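Local coordinates for extracellular endo-alpha-(1->5)-L-arabinanase 1 (Bacillus subtilis, PDB 1UV4), which hydrolyses internal alpha-1,5-L-arabinofuranosidic linkages of linear arabinan and of branched sugar beet arabinan, using one bound calcium ion per subunit, at residues Y69-A75 / Y88-F94; S96-I101 / Y129-P134; Y196-V200 / W286-P291. All coordinates share one frame; numbering follows the deposited sequence.

Interaction 1 (Y69-A75 / Y88-F94)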
# COMPACT_ATOMS: atom_id res chain seq x y z
N TYR A 69 -16.33 11.96 -2.84
CA TYR A 69 -15.17 11.15 -3.19
C TYR A 69 -14.78 11.43 -4.63
O TYR A 69 -15.64 11.65 -5.51
CB TYR A 69 -15.41 9.64 -2.96
CG TYR A 69 -16.51 8.97 -3.73
CD1 TYR A 69 -16.29 8.49 -5.02
CD2 TYR A 69 -17.77 8.85 -3.20
CE1 TYR A 69 -17.29 7.90 -5.73
CE2 TYR A 69 -18.78 8.22 -3.87
CZ TYR A 69 -18.55 7.74 -5.15
OH TYR A 69 -19.60 7.16 -5.79
N GLY A 70 -13.47 11.39 -4.86
CA GLY A 70 -12.95 11.42 -6.20
C GLY A 70 -13.30 10.16 -6.95
O GLY A 70 -13.40 9.09 -6.38
N GLN A 71 -13.37 10.29 -8.26
CA GLN A 71 -13.94 9.17 -9.04
C GLN A 71 -12.99 7.98 -9.06
O GLN A 71 -13.45 6.86 -9.15
CB GLN A 71 -14.29 9.58 -10.43
CG GLN A 71 -13.14 10.00 -11.30
CD GLN A 71 -13.60 10.41 -12.69
OE1 GLN A 71 -14.74 10.12 -13.09
NE2 GLN A 71 -12.76 11.14 -13.39
N ASN A 72 -11.68 8.21 -8.94
CA ASN A 72 -10.72 7.12 -8.93
C ASN A 72 -10.54 6.64 -7.51
O ASN A 72 -10.48 7.42 -6.54
CB ASN A 72 -9.36 7.52 -9.57
CG ASN A 72 -8.55 8.58 -8.77
OD1 ASN A 72 -7.30 8.54 -8.77
ND2 ASN A 72 -9.23 9.57 -8.20
N GLN A 73 -10.46 5.32 -7.33
CA GLN A 73 -10.13 4.76 -6.01
C GLN A 73 -8.61 4.52 -5.91
O GLN A 73 -7.91 4.50 -6.91
CB GLN A 73 -10.91 3.49 -5.68
CG GLN A 73 -12.37 3.81 -5.28
CD GLN A 73 -13.16 4.43 -6.40
OE1 GLN A 73 -13.39 3.84 -7.46
NE2 GLN A 73 -13.59 5.66 -6.19
N TRP A 74 -8.10 4.43 -4.68
CA TRP A 74 -6.65 4.53 -4.48
C TRP A 74 -6.03 3.36 -3.75
O TRP A 74 -6.62 2.75 -2.86
CB TRP A 74 -6.23 5.78 -3.65
CG TRP A 74 -6.81 7.10 -4.01
CD1 TRP A 74 -7.53 7.44 -5.12
CD2 TRP A 74 -6.78 8.24 -3.19
NE1 TRP A 74 -7.92 8.76 -5.05
CE2 TRP A 74 -7.48 9.27 -3.87
CE3 TRP A 74 -6.24 8.53 -1.93
CZ2 TRP A 74 -7.62 10.55 -3.34
CZ3 TRP A 74 -6.39 9.83 -1.43
CH2 TRP A 74 -7.07 10.79 -2.13
N ALA A 75 -4.80 3.06 -4.12
CA ALA A 75 -3.89 2.27 -3.29
C ALA A 75 -4.46 0.90 -2.90
O ALA A 75 -4.63 0.57 -1.75
CB ALA A 75 -3.45 3.10 -2.09
N TYR A 88 -8.39 -4.84 -0.61
CA TYR A 88 -8.66 -3.64 0.18
C TYR A 88 -8.35 -2.44 -0.73
O TYR A 88 -7.42 -2.49 -1.55
CB TYR A 88 -7.82 -3.59 1.46
CG TYR A 88 -8.21 -4.66 2.47
CD1 TYR A 88 -7.69 -5.93 2.41
CD2 TYR A 88 -9.10 -4.39 3.48
CE1 TYR A 88 -8.05 -6.91 3.31
CE2 TYR A 88 -9.44 -5.36 4.41
CZ TYR A 88 -8.95 -6.63 4.30
OH TYR A 88 -9.30 -7.56 5.21
N TYR A 89 -9.05 -1.34 -0.58
CA TYR A 89 -8.83 -0.18 -1.45
C TYR A 89 -9.31 1.08 -0.70
O TYR A 89 -10.03 0.97 0.28
CB TYR A 89 -9.55 -0.37 -2.80
CG TYR A 89 -11.02 -0.48 -2.60
CD1 TYR A 89 -11.62 -1.70 -2.33
CD2 TYR A 89 -11.83 0.64 -2.60
CE1 TYR A 89 -12.96 -1.79 -2.07
CE2 TYR A 89 -13.13 0.57 -2.36
CZ TYR A 89 -13.73 -0.65 -2.08
OH TYR A 89 -15.10 -0.72 -1.84
N SER A 90 -8.99 2.25 -1.26
CA SER A 90 -9.26 3.52 -0.58
C SER A 90 -10.25 4.35 -1.39
O SER A 90 -10.15 4.45 -2.62
CB SER A 90 -7.98 4.38 -0.42
OG SER A 90 -6.87 3.60 -0.08
N VAL A 91 -11.22 4.95 -0.69
CA VAL A 91 -12.15 5.90 -1.26
C VAL A 91 -11.87 7.26 -0.58
O VAL A 91 -11.96 7.34 0.62
CB VAL A 91 -13.60 5.47 -0.94
CG1 VAL A 91 -14.57 6.47 -1.48
CG2 VAL A 91 -13.86 4.06 -1.44
N SER A 92 -11.54 8.29 -1.33
CA SER A 92 -11.15 9.54 -0.68
C SER A 92 -11.21 10.67 -1.68
O SER A 92 -11.72 10.52 -2.79
CB SER A 92 -9.73 9.33 -0.13
OG SER A 92 -9.28 10.43 0.65
N SER A 93 -10.77 11.86 -1.25
CA SER A 93 -10.57 13.01 -2.14
C SER A 93 -9.23 13.65 -1.79
O SER A 93 -8.79 13.60 -0.65
CB SER A 93 -11.70 14.02 -2.05
OG SER A 93 -11.83 14.55 -0.77
N PHE A 94 -8.55 14.14 -2.81
CA PHE A 94 -7.19 14.63 -2.66
C PHE A 94 -7.02 15.60 -1.48
O PHE A 94 -7.69 16.64 -1.42
CB PHE A 94 -6.74 15.32 -3.93
CG PHE A 94 -6.78 14.43 -5.18
CD1 PHE A 94 -6.21 13.17 -5.21
CD2 PHE A 94 -7.41 14.90 -6.34
CE1 PHE A 94 -6.27 12.39 -6.34
CE2 PHE A 94 -7.48 14.10 -7.49
CZ PHE A 94 -6.90 12.84 -7.47
O HOH W 1 -12.17 7.63 -4.29
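Trp74 and Ser90 form an antiparallel hydrogen-bonded pair in the beta hairpin of strands 74-81 and 84-91. These are the first two strands of one blade of the five-bladed beta-propeller of glycoside hydrolase family 43. The pair lies near the calcium site: the side chain of Ala75 is about 5 Å from the ion. Trp74 N donates to Ser90 O at 2.9 Å. In return Trp74 O takes two donors from Ser90. Ser90 N reaches it in the carbonyl plane. Ser90 OG comes from above that plane, also at 2.9 Å, because chi1 of -40° holds the hydroxyl beside its own backbone N. The same OG is hydrogen-bonded to the backbone N of Asp133.

Residues 69-72 form a loop. It meets 88-94 again at Ser92, where Gly70 N donates to Ser92 O at 2.8 Å. Between the two junctions a water is hydrogen-bonded to Asn72 O, Gln73 NE2 and Ser92 N. Gln73 is bent at chi2, 64°, and this folds its amide back to the water.

The indole of Trp74 lies against 92-94. Ser92 CB sits over one face, 3.8 Å from the centroid of the six-membered ring, a CH-pi contact. Phe94 N lies at the edge of the indole, in its plane. The Phe94 ring is nearly parallel to the indole, at 10°, but slid aside, with centroids 5.5 Å apart. Elsewhere Tyr69 CB packs on Val91 CG1 at 3.6 Å, and the Tyr69 ring meets Trp62 edge-to-face. Two donors grip Trp74 O, and the one water serves Asn72 O and Ser92 N where the strands part. These backbone atoms thus have polar partners, while the indole covers Ser92.

Interaction 2 (S96-I101 / Y129-P134)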
# COMPACT_ATOMS: atom_id res chain seq x y z
N SER A 96 -7.72 15.14 1.72
CA SER A 96 -8.70 15.09 2.79
C SER A 96 -8.48 13.90 3.71
O SER A 96 -8.12 12.81 3.26
CB SER A 96 -10.09 14.96 2.17
OG SER A 96 -11.10 14.96 3.19
N ASN A 97 -8.77 14.04 5.00
CA ASN A 97 -8.86 12.81 5.81
C ASN A 97 -10.27 12.33 6.08
O ASN A 97 -10.48 11.50 6.97
CB ASN A 97 -8.04 12.86 7.11
CG ASN A 97 -8.65 13.71 8.18
OD1 ASN A 97 -9.43 14.64 7.91
ND2 ASN A 97 -8.29 13.40 9.43
N THR A 98 -11.21 12.78 5.25
CA THR A 98 -12.50 12.12 5.18
C THR A 98 -12.41 11.07 4.08
O THR A 98 -12.45 11.37 2.89
CB THR A 98 -13.58 13.13 4.92
OG1 THR A 98 -13.60 14.08 5.99
CG2 THR A 98 -14.94 12.46 4.95
N SER A 99 -12.27 9.82 4.52
CA SER A 99 -11.87 8.70 3.68
C SER A 99 -12.40 7.39 4.20
O SER A 99 -12.82 7.29 5.34
CB SER A 99 -10.34 8.59 3.60
OG SER A 99 -9.71 9.79 3.23
N ALA A 100 -12.39 6.37 3.35
CA ALA A 100 -12.79 5.04 3.81
C ALA A 100 -12.00 3.98 3.10
O ALA A 100 -11.60 4.15 1.95
CB ALA A 100 -14.26 4.79 3.56
N ILE A 101 -11.76 2.89 3.80
CA ILE A 101 -11.20 1.69 3.18
C ILE A 101 -12.33 0.71 3.03
O ILE A 101 -13.06 0.43 3.98
CB ILE A 101 -10.02 1.08 4.03
CG1 ILE A 101 -8.81 2.00 4.00
CG2 ILE A 101 -9.66 -0.34 3.59
CD1 ILE A 101 -7.83 1.79 5.12
N TYR A 129 -6.00 10.72 11.86
CA TYR A 129 -5.42 9.79 10.85
C TYR A 129 -6.31 9.80 9.61
O TYR A 129 -7.40 10.35 9.62
CB TYR A 129 -5.31 8.36 11.40
CG TYR A 129 -6.59 7.75 11.91
CD1 TYR A 129 -7.55 7.17 11.07
CD2 TYR A 129 -6.84 7.75 13.28
CE1 TYR A 129 -8.72 6.58 11.61
CE2 TYR A 129 -7.95 7.22 13.80
CZ TYR A 129 -8.90 6.65 12.99
OH TYR A 129 -10.00 6.06 13.59
N ASN A 130 -5.81 9.17 8.57
CA ASN A 130 -6.49 9.10 7.27
C ASN A 130 -6.62 7.63 6.88
O ASN A 130 -5.62 6.92 6.76
CB ASN A 130 -5.70 9.86 6.22
CG ASN A 130 -6.44 10.02 4.92
OD1 ASN A 130 -7.65 9.79 4.83
ND2 ASN A 130 -5.75 10.55 3.89
N ALA A 131 -7.86 7.20 6.68
CA ALA A 131 -8.15 5.81 6.32
C ALA A 131 -7.99 5.56 4.82
O ALA A 131 -8.96 5.37 4.08
CB ALA A 131 -9.57 5.40 6.75
N ILE A 132 -6.72 5.56 4.42
CA ILE A 132 -6.30 5.16 3.10
C ILE A 132 -5.05 4.29 3.19
O ILE A 132 -4.42 4.12 4.23
CB ILE A 132 -6.06 6.39 2.17
CG1 ILE A 132 -4.80 7.15 2.55
CG2 ILE A 132 -7.27 7.31 2.15
CD1 ILE A 132 -4.39 8.20 1.58
N ASP A 133 -4.68 3.74 2.04
CA ASP A 133 -3.45 2.99 1.87
C ASP A 133 -3.40 1.68 2.68
O ASP A 133 -2.46 1.43 3.44
CB ASP A 133 -2.18 3.79 2.14
CG ASP A 133 -2.02 4.97 1.24
OD1 ASP A 133 -2.75 5.18 0.24
OD2 ASP A 133 -1.10 5.79 1.51
N PRO A 134 -4.43 0.82 2.51
CA PRO A 134 -4.47 -0.44 3.28
C PRO A 134 -3.39 -1.43 2.95
O PRO A 134 -2.93 -1.50 1.82
CB PRO A 134 -5.81 -1.04 2.88
CG PRO A 134 -6.12 -0.43 1.51
CD PRO A 134 -5.57 0.93 1.58
O HOH W 2 -6.88 11.58 1.33
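A short hydrogen bond from Ser99 to Asn130 ties the start of strand 99-106 to the loop 129-134, which leads into the next propeller blade. Ser99 OG donates to Asn130 OD1 at 2.6 Å, in the carbonyl plane and on a lone pair. Asn130 CG lies anti to the backbone N (chi1 -171°), which carries the amide across to 96-101. A second hydrogen bond runs in the same direction, from Asn97 ND2 to Tyr129 O at 3.2 Å, from above the carbonyl plane.

One water joins the segments. It donates to Ser96 O at 2.6 Å and accepts from Asn130 ND2 at 3.0 Å.

The apolar part lies further along. Ile101 CG2 packs on Pro134 CB at 4.0 Å, and the two side chains lie alongside but point opposite ways. Ile101 CD1 meets Ala131 CB at 4.3 Å. Ile132 CG2 touches Ser99 CB. Ala131 is the centre of an inverse gamma turn. Its carbonyl O is buried against Ile101 and has no polar partner.

By similarity, Asn130 to Asp133 bind substrate. The Asn130 amide is held at both ends, OD1 by Ser99 and ND2 by the water, which should fix its rotation.

Interaction 3 (Y196-V200 / W286-P291)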
# COMPACT_ATOMS: atom_id res chain seq x y z
N TYR A 196 8.93 -8.74 12.77
CA TYR A 196 8.02 -7.94 11.96
C TYR A 196 8.79 -6.80 11.33
O TYR A 196 9.57 -6.12 11.99
CB TYR A 196 6.84 -7.44 12.79
CG TYR A 196 5.98 -8.59 13.28
CD1 TYR A 196 5.02 -9.17 12.47
CD2 TYR A 196 6.16 -9.10 14.55
CE1 TYR A 196 4.22 -10.23 12.91
CE2 TYR A 196 5.38 -10.16 15.00
CZ TYR A 196 4.39 -10.72 14.18
OH TYR A 196 3.61 -11.77 14.64
N TYR A 197 8.59 -6.61 10.03
CA TYR A 197 9.19 -5.50 9.29
C TYR A 197 8.13 -4.59 8.74
O TYR A 197 7.18 -5.08 8.11
CB TYR A 197 10.07 -5.99 8.13
CG TYR A 197 11.28 -6.75 8.59
CD1 TYR A 197 12.49 -6.10 8.89
CD2 TYR A 197 11.23 -8.13 8.77
CE1 TYR A 197 13.59 -6.81 9.35
CE2 TYR A 197 12.35 -8.86 9.25
CZ TYR A 197 13.53 -8.20 9.53
OH TYR A 197 14.63 -8.89 9.98
N LEU A 198 8.28 -3.30 8.98
CA LEU A 198 7.40 -2.26 8.44
C LEU A 198 8.20 -1.39 7.48
O LEU A 198 9.25 -0.87 7.83
CB LEU A 198 6.87 -1.40 9.54
CG LEU A 198 6.00 -0.22 9.10
CD1 LEU A 198 4.71 -0.64 8.43
CD2 LEU A 198 5.68 0.65 10.32
N MET A 199 7.74 -1.26 6.24
CA MET A 199 8.23 -0.25 5.33
C MET A 199 7.14 0.80 5.13
O MET A 199 5.97 0.47 5.09
CB MET A 199 8.57 -0.83 3.97
CG MET A 199 9.54 -1.91 3.99
SD MET A 199 9.98 -2.37 2.26
CE MET A 199 11.21 -3.60 2.54
N VAL A 200 7.55 2.06 5.04
CA VAL A 200 6.63 3.15 4.74
C VAL A 200 7.27 4.01 3.64
O VAL A 200 8.46 3.94 3.38
CB VAL A 200 6.32 4.02 5.98
CG1 VAL A 200 5.73 3.19 7.06
CG2 VAL A 200 7.55 4.74 6.48
N TRP A 286 16.57 -10.75 2.87
CA TRP A 286 16.49 -10.46 4.31
C TRP A 286 17.64 -11.00 5.10
O TRP A 286 17.61 -10.97 6.34
CB TRP A 286 15.24 -11.10 4.92
CG TRP A 286 13.99 -10.70 4.24
CD1 TRP A 286 13.36 -11.35 3.21
CD2 TRP A 286 13.20 -9.55 4.53
NE1 TRP A 286 12.24 -10.66 2.85
CE2 TRP A 286 12.11 -9.55 3.64
CE3 TRP A 286 13.31 -8.50 5.45
CZ2 TRP A 286 11.13 -8.58 3.66
CZ3 TRP A 286 12.34 -7.53 5.45
CH2 TRP A 286 11.27 -7.57 4.57
N SER A 287 18.60 -11.62 4.41
CA SER A 287 19.63 -12.38 5.07
C SER A 287 20.46 -11.55 6.07
O SER A 287 21.01 -12.14 6.99
CB SER A 287 20.55 -13.09 4.05
OG SER A 287 21.25 -12.17 3.25
N SER A 288 20.51 -10.22 5.92
CA SER A 288 21.28 -9.37 6.86
C SER A 288 20.63 -9.01 8.25
O SER A 288 21.28 -8.47 9.16
CB SER A 288 21.58 -8.07 6.14
OG SER A 288 20.41 -7.28 6.04
N GLY A 289 19.36 -9.35 8.42
CA GLY A 289 18.61 -8.96 9.61
C GLY A 289 17.68 -7.84 9.22
O GLY A 289 16.80 -7.43 9.99
N TRP A 290 17.88 -7.34 8.01
CA TRP A 290 17.15 -6.20 7.50
C TRP A 290 16.86 -6.40 6.02
O TRP A 290 17.58 -7.13 5.35
CB TRP A 290 18.00 -4.94 7.69
CG TRP A 290 18.32 -4.63 9.09
CD1 TRP A 290 19.46 -4.97 9.75
CD2 TRP A 290 17.48 -3.95 10.05
NE1 TRP A 290 19.41 -4.54 11.05
CE2 TRP A 290 18.22 -3.89 11.26
CE3 TRP A 290 16.22 -3.33 10.00
CZ2 TRP A 290 17.74 -3.27 12.41
CZ3 TRP A 290 15.74 -2.71 11.15
CH2 TRP A 290 16.48 -2.69 12.33
N PRO A 291 15.85 -5.74 5.48
CA PRO A 291 15.59 -5.83 4.05
C PRO A 291 16.68 -5.16 3.25
O PRO A 291 17.23 -4.11 3.66
CB PRO A 291 14.28 -5.04 3.85
CG PRO A 291 14.23 -4.11 5.03
CD PRO A 291 14.91 -4.82 6.14
O HOH W 3 15.91 -11.08 8.80
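Tyr197 reaches from strand 195-203 of one propeller blade to the type I beta turn Trp286-Gly289, which follows strand 276-283 of another blade. Its ring is the centre of the contact. Trp286 CZ3 stands over one face of the phenol, 3.4 Å from Tyr197 CG and offset toward the rim. The two ring planes are inclined at 44° with centroids 4.6 Å apart, so the pair is oblique. The indole N-H of Trp286 is used elsewhere, on Gly261 O.

Pro291 fills in beside this pair. Its CD lies 3.9 Å from Tyr197 CD1, where the side chains cross at a slant. Its CB meets Met199 CE at 3.6 Å. The Met199 chain runs straight beyond CG and carries its methyl to the proline.

The rim of the phenol carries the polar contacts. Gly289 O lies at the ring edge, in the ring plane. Arg219 also donates to this carbonyl. A water donates to both Tyr197 OH and Trp286 O, tying the phenol to the start of the turn. Tyr197 OH itself donates to Gly289 O at 2.6 Å, standing 65° out of the carbonyl plane.

How the interactions relate
Interactions 1 and 2 adjoin, with centres 9 Å apart. Their strands 84-91 and 99-106 are neighbours in one four-stranded sheet. Val91 N meets Ala100 O at 2.8 Å, and Ser92 OG meets Ser99 OG at 2.7 Å, both probable hydrogen bonds. Ala75 CB packs on Asp133 OD1 at 3.2 Å. Asp133 is inferred to tune the pKa of the proton donor, Glu185, so the two contacts together border the active site. Asp14, the inferred proton acceptor, is about 4 Å from Ala75 between side chains. Interaction 3 lies across the propeller, its centre 29 Å and 26 Å from those of interactions 1 and 2. Its Met199 side chain is about 10 Å from the calcium ion.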